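Local atomic coordinates of CurM Sulfotransferase (Moorea producta, PDB entry 4GBM), a protein that probably transfers a sulfonate group from the donor PAPS to an intermediate of curacin biosynthesis, as the sulfotransferase domain of a polyketide synthase. Residues N156-H165 and L211-E222. The protein carries 2 engineered substitutions. Numbering follows the deposited sequence. Where two conformers were deposited one is given.
Sequences NSKYIYLVRH and LEPERQHQIRYE. With A3P (adenosine-3'-5'-diphosphate), chain G.
Arg-164 runs along Tyr-221, both pointing to the nucleotide, where two neighbouring parallel strands, 158-163 and 216-220, run out into its pocket, a good example of how the sulfotransferase fold, related to the P-loop NTPases, places binding groups at the C-terminal ends of its strands. The arginine chain is extended, with CG anti to the backbone N (chi1 -173°), and this carries CD and the guanidinium across one face of the tyrosine ring. The two planes are tilted by 36°. Arg-164 CZ lies 4.0 Å from the centroid of the Tyr-221 ring, displaced from the ring axis, so the cation-pi contact is off-centre. Both side chains then reach adenosine-3'-5'-diphosphate: Arg-164 NH1 donates to the ribose O2' at 3.0 Å, while Tyr-221 OH donates to N3 of the adenine. Behind them Glu-222 OE2 accepts a hydrogen bond from the backbone N-H of His-165 on its syn side (N to OE2 2.9 Å), and a water links the same oxygen to Arg-164 NE, a second-shell brace for the arginine.

Backbone bonds join the strands from Tyr-159 to Tyr-221, the last running from Tyr-221 N to Val-163 O. On one face, Ile-160 CG2 meets Ile-219 CD1 at 3.6 Å, with Leu-162 CD1 against Ile-219 CG2; helix 228-239 packs over this side. On the other, the amide of Gln-218 stands nearly perpendicular to the ring of Tyr-161, which helix 189-208 covers. At the far end Leu-211 CD1 touches Tyr-159 CE2. A bend at chi3 (-66°) turns Arg-215 NE and NH1 onto Glu-212 OE1, while Arg-215 NH2 donates a hydrogen bond to Ser-157 O at 2.8 Å, on a lone pair in the carbonyl plane.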
ATOM      1  N   ASN A 156       9.060  16.700   0.229  1.00 12.23           N
ATOM      2  CA  ASN A 156       7.998  16.956  -0.751  0.60 13.29           C
ATOM      3  C   ASN A 156       7.437  15.718  -1.443  1.00 12.17           C
ATOM      4  O   ASN A 156       7.068  15.749  -2.621  1.00 13.57           O
ATOM      5  CB  ASN A 156       8.419  18.038  -1.754  0.60 15.39           C
ATOM      6  CG  ASN A 156       8.637  19.386  -1.093  0.60 18.16           C
ATOM      7  OD1 ASN A 156       9.762  19.739  -0.734  0.60 21.89           O
ATOM      8  ND2 ASN A 156       7.552  20.135  -0.900  0.60 23.15           N
ATOM      9  N   SER A 157       7.329  14.626  -0.691  1.00 10.74           N
ATOM     10  CA  SER A 157       6.659  13.435  -1.227  1.00  9.76           C
ATOM     11  C   SER A 157       5.190  13.710  -1.545  1.00  9.89           C
ATOM     12  O   SER A 157       4.570  14.617  -0.974  1.00 10.35           O
ATOM     13  CB  SER A 157       6.738  12.265  -0.242  1.00  9.10           C
ATOM     14  OG  SER A 157       8.087  11.890  -0.024  1.00 11.17           O
ATOM     15  N   LYS A 158       4.644  12.919  -2.461  1.00  9.20           N
ATOM     16  CA  LYS A 158       3.221  12.972  -2.760  1.00  9.13           C
ATOM     17  C   LYS A 158       2.523  11.761  -2.158  1.00  8.62           C
ATOM     18  O   LYS A 158       3.089  10.666  -2.097  1.00  9.81           O
ATOM     19  CB  LYS A 158       2.988  13.029  -4.268  1.00  9.70           C
ATOM     20  CG  LYS A 158       3.264  14.400  -4.865  1.00 12.63           C
ATOM     21  CD  LYS A 158       2.918  14.425  -6.347  1.00 15.20           C
ATOM     22  CE  LYS A 158       3.131  15.808  -6.940  1.00 18.28           C
ATOM     23  NZ  LYS A 158       4.562  16.224  -6.922  1.00 21.58           N
ATOM     24  N   TYR A 159       1.296  11.984  -1.706  1.00  8.59           N
ATOM     25  CA  TYR A 159       0.510  10.960  -1.032  1.00  8.20           C
ATOM     26  C   TYR A 159      -0.777  10.673  -1.765  1.00  8.53           C
ATOM     27  O   TYR A 159      -1.584  11.575  -2.005  1.00  9.01           O
ATOM     28  CB  TYR A 159       0.202  11.414   0.392  1.00  8.76           C
ATOM     29  CG  TYR A 159       1.444  11.499   1.219  1.00  8.41           C
ATOM     30  CD1 TYR A 159       1.892  10.396   1.937  1.00  8.16           C
ATOM     31  CD2 TYR A 159       2.189  12.677   1.278  1.00  8.84           C
ATOM     32  CE1 TYR A 159       3.049  10.459   2.695  1.00 10.27           C
ATOM     33  CE2 TYR A 159       3.352  12.751   2.032  1.00  9.14           C
ATOM     34  CZ  TYR A 159       3.769  11.640   2.745  1.00  8.72           C
ATOM     35  OH  TYR A 159       4.909  11.705   3.494  1.00 10.98           O
ATOM     36  N   ILE A 160      -0.948   9.407  -2.136  1.00  7.81           N
ATOM     37  CA  ILE A 160      -2.207   8.929  -2.687  1.00  7.99           C
ATOM     38  C   ILE A 160      -2.985   8.283  -1.550  1.00  7.62           C
ATOM     39  O   ILE A 160      -2.536   7.284  -0.981  1.00  8.90           O
ATOM     40  CB  ILE A 160      -1.968   7.890  -3.797  1.00  7.63           C
ATOM     41  CG1 ILE A 160      -1.106   8.472  -4.919  1.00  8.03           C
ATOM     42  CG2 ILE A 160      -3.305   7.366  -4.345  1.00  7.60           C
ATOM     43  CD1 ILE A 160      -0.559   7.391  -5.866  1.00  8.26           C
ATOM     44  N   TYR A 161      -4.151   8.849  -1.229  1.00  7.78           N
ATOM     45  CA  TYR A 161      -4.995   8.338  -0.158  1.00  7.51           C
ATOM     46  C   TYR A 161      -6.097   7.511  -0.788  1.00  7.39           C
ATOM     47  O   TYR A 161      -7.020   8.054  -1.405  1.00  7.83           O
ATOM     48  CB  TYR A 161      -5.555   9.508   0.665  1.00  7.82           C
ATOM     49  CG  TYR A 161      -6.523   9.154   1.783  1.00  7.84           C
ATOM     50  CD1 TYR A 161      -6.525   7.889   2.390  1.00  9.13           C
ATOM     51  CD2 TYR A 161      -7.416  10.110   2.257  1.00  9.07           C
ATOM     52  CE1 TYR A 161      -7.419   7.594   3.423  1.00  8.92           C
ATOM     53  CE2 TYR A 161      -8.308   9.831   3.287  1.00  9.02           C
ATOM     54  CZ  TYR A 161      -8.300   8.575   3.868  1.00 10.28           C
ATOM     55  OH  TYR A 161      -9.194   8.310   4.866  1.00  9.97           O
ATOM     56  N   LEU A 162      -5.958   6.193  -0.664  1.00  7.16           N
ATOM     57  CA  LEU A 162      -6.908   5.236  -1.229  1.00  7.09           C
ATOM     58  C   LEU A 162      -7.906   4.819  -0.153  1.00  7.57           C
ATOM     59  O   LEU A 162      -7.509   4.358   0.918  1.00  7.74           O
ATOM     60  CB  LEU A 162      -6.152   4.022  -1.779  1.00  7.34           C
ATOM     61  CG  LEU A 162      -6.976   2.854  -2.325  1.00  8.52           C
ATOM     62  CD1 LEU A 162      -7.824   3.251  -3.541  1.00  8.81           C
ATOM     63  CD2 LEU A 162      -6.044   1.705  -2.668  1.00 10.09           C
ATOM     64  N   VAL A 163      -9.191   5.009  -0.447  1.00  7.44           N
ATOM     65  CA  VAL A 163     -10.274   4.687   0.486  1.00  7.32           C
ATOM     66  C   VAL A 163     -11.252   3.685  -0.125  1.00  7.27           C
ATOM     67  O   VAL A 163     -11.451   3.665  -1.339  1.00  8.59           O
ATOM     68  CB  VAL A 163     -11.048   5.955   0.968  1.00  8.45           C
ATOM     69  CG1 VAL A 163     -10.142   6.894   1.737  1.00 10.82           C
ATOM     70  CG2 VAL A 163     -11.707   6.696  -0.187  1.00  9.52           C
ATOM     71  N   ARG A 164     -11.835   2.844   0.727  1.00  7.31           N
ATOM     72  CA  ARG A 164     -12.881   1.912   0.309  1.00  7.39           C
ATOM     73  C   ARG A 164     -13.989   1.912   1.359  1.00  7.59           C
ATOM     74  O   ARG A 164     -13.734   2.175   2.529  1.00  7.65           O
ATOM     75  CB  ARG A 164     -12.303   0.506   0.104  1.00  7.33           C
ATOM     76  CG  ARG A 164     -13.310  -0.472  -0.497  1.00  7.49           C
ATOM     77  CD  ARG A 164     -12.677  -1.805  -0.781  1.00  7.92           C
ATOM     78  NE  ARG A 164     -13.618  -2.673  -1.483  1.00  7.79           N
ATOM     79  CZ  ARG A 164     -13.381  -3.949  -1.758  1.00  9.45           C
ATOM     80  NH1 ARG A 164     -12.254  -4.515  -1.342  1.00  9.06           N
ATOM     81  NH2 ARG A 164     -14.276  -4.665  -2.430  1.00  8.58           N
ATOM     82  N   HIS A 165     -15.218   1.625   0.929  1.00  7.97           N
ATOM     83  CA  HIS A 165     -16.361   1.607   1.824  1.00  8.01           C
ATOM     84  C   HIS A 165     -16.079   0.699   3.024  1.00  8.07           C
ATOM     85  O   HIS A 165     -15.564  -0.411   2.853  1.00  8.63           O
ATOM     86  CB  HIS A 165     -17.594   1.099   1.078  1.00  9.11           C
ATOM     87  CG  HIS A 165     -18.884   1.372   1.785  1.00  9.39           C
ATOM     88  ND1 HIS A 165     -19.294   0.664   2.899  1.00 10.00           N
ATOM     89  CD2 HIS A 165     -19.863   2.269   1.526  1.00 10.95           C
ATOM     90  CE1 HIS A 165     -20.463   1.129   3.303  1.00 11.84           C
ATOM     91  NE2 HIS A 165     -20.832   2.099   2.485  1.00  9.88           N
ATOM     92  N   LEU A 211      -0.602  18.604   5.804  1.00 11.21           N
ATOM     93  CA  LEU A 211       0.220  18.742   4.594  1.00 11.70           C
ATOM     94  C   LEU A 211      -0.456  19.596   3.533  1.00 12.14           C
ATOM     95  O   LEU A 211      -1.682  19.733   3.520  1.00 12.83           O
ATOM     96  CB  LEU A 211       0.581  17.366   4.012  1.00 12.72           C
ATOM     97  CG  LEU A 211       1.263  16.378   4.969  1.00 14.00           C
ATOM     98  CD1 LEU A 211       1.719  15.136   4.222  1.00 16.74           C
ATOM     99  CD2 LEU A 211       2.448  17.013   5.672  1.00 14.45           C
ATOM    100  N   GLU A 212       0.344  20.160   2.632  1.00 13.32           N
ATOM    101  CA  GLU A 212      -0.196  20.967   1.544  1.00 14.84           C
ATOM    102  C   GLU A 212      -1.231  20.173   0.748  1.00 13.91           C
ATOM    103  O   GLU A 212      -0.993  19.006   0.418  1.00 12.83           O
ATOM    104  CB  GLU A 212       0.918  21.425   0.602  1.00 15.81           C
ATOM    105  CG  GLU A 212       1.905  22.410   1.208  1.00 21.44           C
ATOM    106  CD  GLU A 212       3.130  21.750   1.839  1.00 27.12           C
ATOM    107  OE1 GLU A 212       3.053  20.584   2.299  1.00 24.17           O
ATOM    108  OE2 GLU A 212       4.182  22.421   1.886  1.00 29.84           O
ATOM    109  N   PRO A 213      -2.388  20.793   0.439  1.00 14.57           N
ATOM    110  CA  PRO A 213      -3.365  20.121  -0.425  1.00 14.26           C
ATOM    111  C   PRO A 213      -2.730  19.661  -1.737  1.00 13.99           C
ATOM    112  O   PRO A 213      -3.149  18.652  -2.326  1.00 13.12           O
ATOM    113  CB  PRO A 213      -4.401  21.216  -0.693  1.00 16.13           C
ATOM    114  CG  PRO A 213      -4.350  22.066   0.527  1.00 17.72           C
ATOM    115  CD  PRO A 213      -2.920  22.055   0.997  1.00 15.92           C
ATOM    116  N   GLU A 214      -1.704  20.387  -2.169  1.00 14.80           N
ATOM    117  CA  GLU A 214      -1.047  20.121  -3.440  1.00 13.82           C
ATOM    118  C   GLU A 214      -0.199  18.839  -3.441  1.00 14.04           C
ATOM    119  O   GLU A 214       0.212  18.367  -4.502  1.00 14.62           O
ATOM    120  CB  GLU A 214      -0.216  21.341  -3.862  1.00 15.86           C
ATOM    121  CG  GLU A 214      -1.040  22.613  -4.159  1.00 19.03           C
ATOM    122  CD  GLU A 214      -1.510  23.382  -2.916  1.00 23.97           C
ATOM    123  OE1 GLU A 214      -2.337  24.305  -3.081  1.00 28.81           O
ATOM    124  OE2 GLU A 214      -1.061  23.086  -1.785  1.00 21.61           O
ATOM    125  N   ARG A 215       0.038  18.264  -2.261  1.00 12.21           N
ATOM    126  CA  ARG A 215       0.828  17.024  -2.146  1.00 11.57           C
ATOM    127  C   ARG A 215       0.000  15.771  -1.837  1.00 10.33           C
ATOM    128  O   ARG A 215       0.554  14.713  -1.514  1.00 10.77           O
ATOM    129  CB  ARG A 215       1.943  17.195  -1.104  1.00 12.11           C
ATOM    130  CG  ARG A 215       3.037  18.150  -1.569  1.00 14.11           C
ATOM    131  CD  ARG A 215       4.348  17.904  -0.827  1.00 17.85           C
ATOM    132  NE  ARG A 215       4.288  18.219   0.601  1.00 16.02           N
ATOM    133  CZ  ARG A 215       4.655  17.403   1.591  1.00 15.64           C
ATOM    134  NH1 ARG A 215       4.571  17.821   2.849  1.00 15.53           N
ATOM    135  NH2 ARG A 215       5.112  16.179   1.347  1.00 13.35           N
ATOM    136  N   GLN A 216      -1.319  15.893  -1.944  1.00  9.70           N
ATOM    137  CA  GLN A 216      -2.214  14.782  -1.631  1.00  9.25           C
ATOM    138  C   GLN A 216      -3.347  14.649  -2.634  1.00  9.25           C
ATOM    139  O   GLN A 216      -3.819  15.640  -3.207  1.00  9.64           O
ATOM    140  CB  GLN A 216      -2.774  14.917  -0.214  1.00  9.22           C
ATOM    141  CG  GLN A 216      -3.448  16.256   0.055  1.00 10.31           C
ATOM    142  CD  GLN A 216      -3.824  16.411   1.501  1.00 11.09           C
ATOM    143  OE1 GLN A 216      -4.769  15.783   1.983  1.00 10.73           O
ATOM    144  NE2 GLN A 216      -3.080  17.247   2.211  1.00 11.48           N
ATOM    145  N   HIS A 217      -3.776  13.406  -2.845  1.00  8.86           N
ATOM    146  CA  HIS A 217      -4.799  13.104  -3.834  1.00  8.89           C
ATOM    147  C   HIS A 217      -5.581  11.890  -3.372  1.00  8.62           C
ATOM    148  O   HIS A 217      -4.991  10.851  -3.090  1.00  8.91           O
ATOM    149  CB  HIS A 217      -4.103  12.790  -5.163  1.00  9.68           C
ATOM    150  CG  HIS A 217      -5.031  12.561  -6.312  1.00  9.57           C
ATOM    151  ND1 HIS A 217      -5.595  13.593  -7.033  1.00 14.61           N
ATOM    152  CD2 HIS A 217      -5.460  11.416  -6.893  1.00 11.81           C
ATOM    153  CE1 HIS A 217      -6.347  13.090  -7.997  1.00 16.57           C
ATOM    154  NE2 HIS A 217      -6.286  11.773  -7.931  1.00 14.98           N
ATOM    155  N   GLN A 218      -6.901  12.014  -3.299  1.00  8.65           N
ATOM    156  CA  GLN A 218      -7.727  10.902  -2.846  1.00  9.46           C
ATOM    157  C   GLN A 218      -8.229  10.076  -4.016  1.00  8.97           C
ATOM    158  O   GLN A 218      -8.646  10.619  -5.044  1.00 11.88           O
ATOM    159  CB  GLN A 218      -8.920  11.414  -2.032  1.00  8.61           C
ATOM    160  CG  GLN A 218      -9.677  10.307  -1.294  1.00 12.40           C
ATOM    161  CD  GLN A 218     -10.936  10.815  -0.616  1.00 14.97           C
ATOM    162  OE1 GLN A 218     -12.051  10.559  -1.078  1.00 19.82           O
ATOM    163  NE2 GLN A 218     -10.766  11.543   0.478  1.00 18.96           N
ATOM    164  N   ILE A 219      -8.180   8.754  -3.855  1.00  8.36           N
ATOM    165  CA  ILE A 219      -8.788   7.823  -4.801  1.00  8.59           C
ATOM    166  C   ILE A 219      -9.766   6.929  -4.049  1.00  9.35           C
ATOM    167  O   ILE A 219      -9.420   6.354  -3.026  1.00  8.59           O
ATOM    168  CB  ILE A 219      -7.734   6.949  -5.502  1.00  8.82           C
ATOM    169  CG1 ILE A 219      -6.852   7.824  -6.405  1.00 10.35           C
ATOM    170  CG2 ILE A 219      -8.410   5.837  -6.345  1.00  9.76           C
ATOM    171  CD1 ILE A 219      -5.722   7.079  -7.063  1.00 11.95           C
ATOM    172  N   ARG A 220     -10.988   6.831  -4.560  1.00 10.09           N
ATOM    173  CA  ARG A 220     -11.967   5.903  -4.010  1.00  8.96           C
ATOM    174  C   ARG A 220     -11.861   4.605  -4.783  1.00  8.22           C
ATOM    175  O   ARG A 220     -11.917   4.605  -6.018  1.00  8.67           O
ATOM    176  CB  ARG A 220     -13.373   6.487  -4.118  1.00 11.75           C
ATOM    177  CG  ARG A 220     -13.426   7.916  -3.580  1.00 14.91           C
ATOM    178  CD  ARG A 220     -14.770   8.577  -3.819  1.00 20.02           C
ATOM    179  NE  ARG A 220     -15.791   8.110  -2.887  1.00 20.93           N
ATOM    180  CZ  ARG A 220     -15.869   8.478  -1.611  1.00 21.04           C
ATOM    181  NH1 ARG A 220     -16.849   7.999  -0.861  1.00 22.09           N
ATOM    182  NH2 ARG A 220     -14.975   9.316  -1.074  1.00 22.03           N
ATOM    183  N   TYR A 221     -11.704   3.504  -4.050  1.00  8.02           N
ATOM    184  CA  TYR A 221     -11.636   2.176  -4.662  1.00  8.02           C
ATOM    185  C   TYR A 221     -12.778   1.954  -5.648  1.00  8.39           C
ATOM    186  O   TYR A 221     -12.589   1.377  -6.732  1.00  8.50           O
ATOM    187  CB  TYR A 221     -11.668   1.085  -3.582  1.00  7.95           C
ATOM    188  CG  TYR A 221     -11.853  -0.293  -4.164  1.00  8.03           C
ATOM    189  CD1 TYR A 221     -10.769  -0.997  -4.687  1.00  8.28           C
ATOM    190  CD2 TYR A 221     -13.114  -0.880  -4.226  1.00  8.34           C
ATOM    191  CE1 TYR A 221     -10.934  -2.261  -5.246  1.00  8.10           C
ATOM    192  CE2 TYR A 221     -13.297  -2.147  -4.781  1.00  8.53           C
ATOM    193  CZ  TYR A 221     -12.206  -2.830  -5.286  1.00  8.41           C
ATOM    194  OH  TYR A 221     -12.400  -4.075  -5.828  1.00  9.51           O
ATOM    195  N   GLU A 222     -13.973   2.394  -5.261  1.00  8.83           N
ATOM    196  CA  GLU A 222     -15.156   2.151  -6.076  1.00  9.10           C
ATOM    197  C   GLU A 222     -15.033   2.840  -7.437  1.00 10.00           C
ATOM    198  O   GLU A 222     -15.399   2.252  -8.455  1.00 11.10           O
ATOM    199  CB  GLU A 222     -16.430   2.575  -5.334  1.00  9.41           C
ATOM    200  CG  GLU A 222     -16.726   1.755  -4.053  1.00  9.51           C
ATOM    201  CD  GLU A 222     -15.864   2.129  -2.848  1.00  8.98           C
ATOM    202  OE1 GLU A 222     -15.216   3.202  -2.836  1.00 11.01           O
ATOM    203  OE2 GLU A 222     -15.851   1.326  -1.898  1.00  9.26           O
TER
HETATM  204  P1  A3P G 406     -10.915  -9.422  -1.372  1.00  8.85           P
HETATM  205  O1P A3P G 406     -10.810  -9.967   0.029  1.00 10.34           O
HETATM  206  O2P A3P G 406     -10.242 -10.289  -2.406  1.00  9.15           O
HETATM  207  O3P A3P G 406     -12.304  -8.975  -1.729  1.00  9.90           O
HETATM  208  P2  A3P G 406      -5.416  -4.813  -0.625  1.00  7.32           P
HETATM  209  O4P A3P G 406      -5.408  -3.391  -0.161  1.00  7.09           O
HETATM  210  O5P A3P G 406      -5.272  -5.849   0.452  1.00  9.94           O
HETATM  211  O6P A3P G 406      -4.515  -5.049  -1.808  1.00  6.21           O
HETATM  212  O5' A3P G 406      -6.923  -5.053  -1.165  1.00  7.15           O
HETATM  213  C5' A3P G 406      -7.349  -6.383  -1.477  1.00  8.15           C
HETATM  214  C4' A3P G 406      -8.678  -6.251  -2.180  1.00  7.40           C
HETATM  215  O4' A3P G 406      -8.457  -5.697  -3.483  1.00  8.11           O
HETATM  216  C3' A3P G 406      -9.328  -7.593  -2.457  1.00  7.37           C
HETATM  217  O3' A3P G 406     -10.030  -8.058  -1.295  1.00  7.70           O
HETATM  218  C2' A3P G 406     -10.229  -7.246  -3.636  1.00  8.91           C
HETATM  219  O2' A3P G 406     -11.505  -6.783  -3.187  1.00  9.76           O
HETATM  220  C1' A3P G 406      -9.516  -6.097  -4.342  1.00  8.61           C
HETATM  221  N9  A3P G 406      -8.944  -6.561  -5.632  1.00  7.38           N
HETATM  222  C8  A3P G 406      -7.878  -7.367  -5.823  1.00  8.76           C
HETATM  223  N7  A3P G 406      -7.667  -7.600  -7.146  1.00  8.69           N
HETATM  224  C5  A3P G 406      -8.627  -6.927  -7.814  1.00  7.18           C
HETATM  225  C6  A3P G 406      -9.005  -6.724  -9.233  1.00  7.94           C
HETATM  226  N6  A3P G 406      -8.278  -7.304 -10.220  1.00  8.60           N
HETATM  227  N1  A3P G 406     -10.086  -5.940  -9.490  1.00  7.82           N
HETATM  228  C2  A3P G 406     -10.805  -5.345  -8.511  1.00  8.81           C
HETATM  229  N3  A3P G 406     -10.508  -5.485  -7.202  1.00  7.69           N
HETATM  230  C4  A3P G 406      -9.454  -6.241  -6.820  1.00  6.37           C
HETATM  231  O   HOH W   1     -16.271  -1.394  -2.131  1.00  8.86           O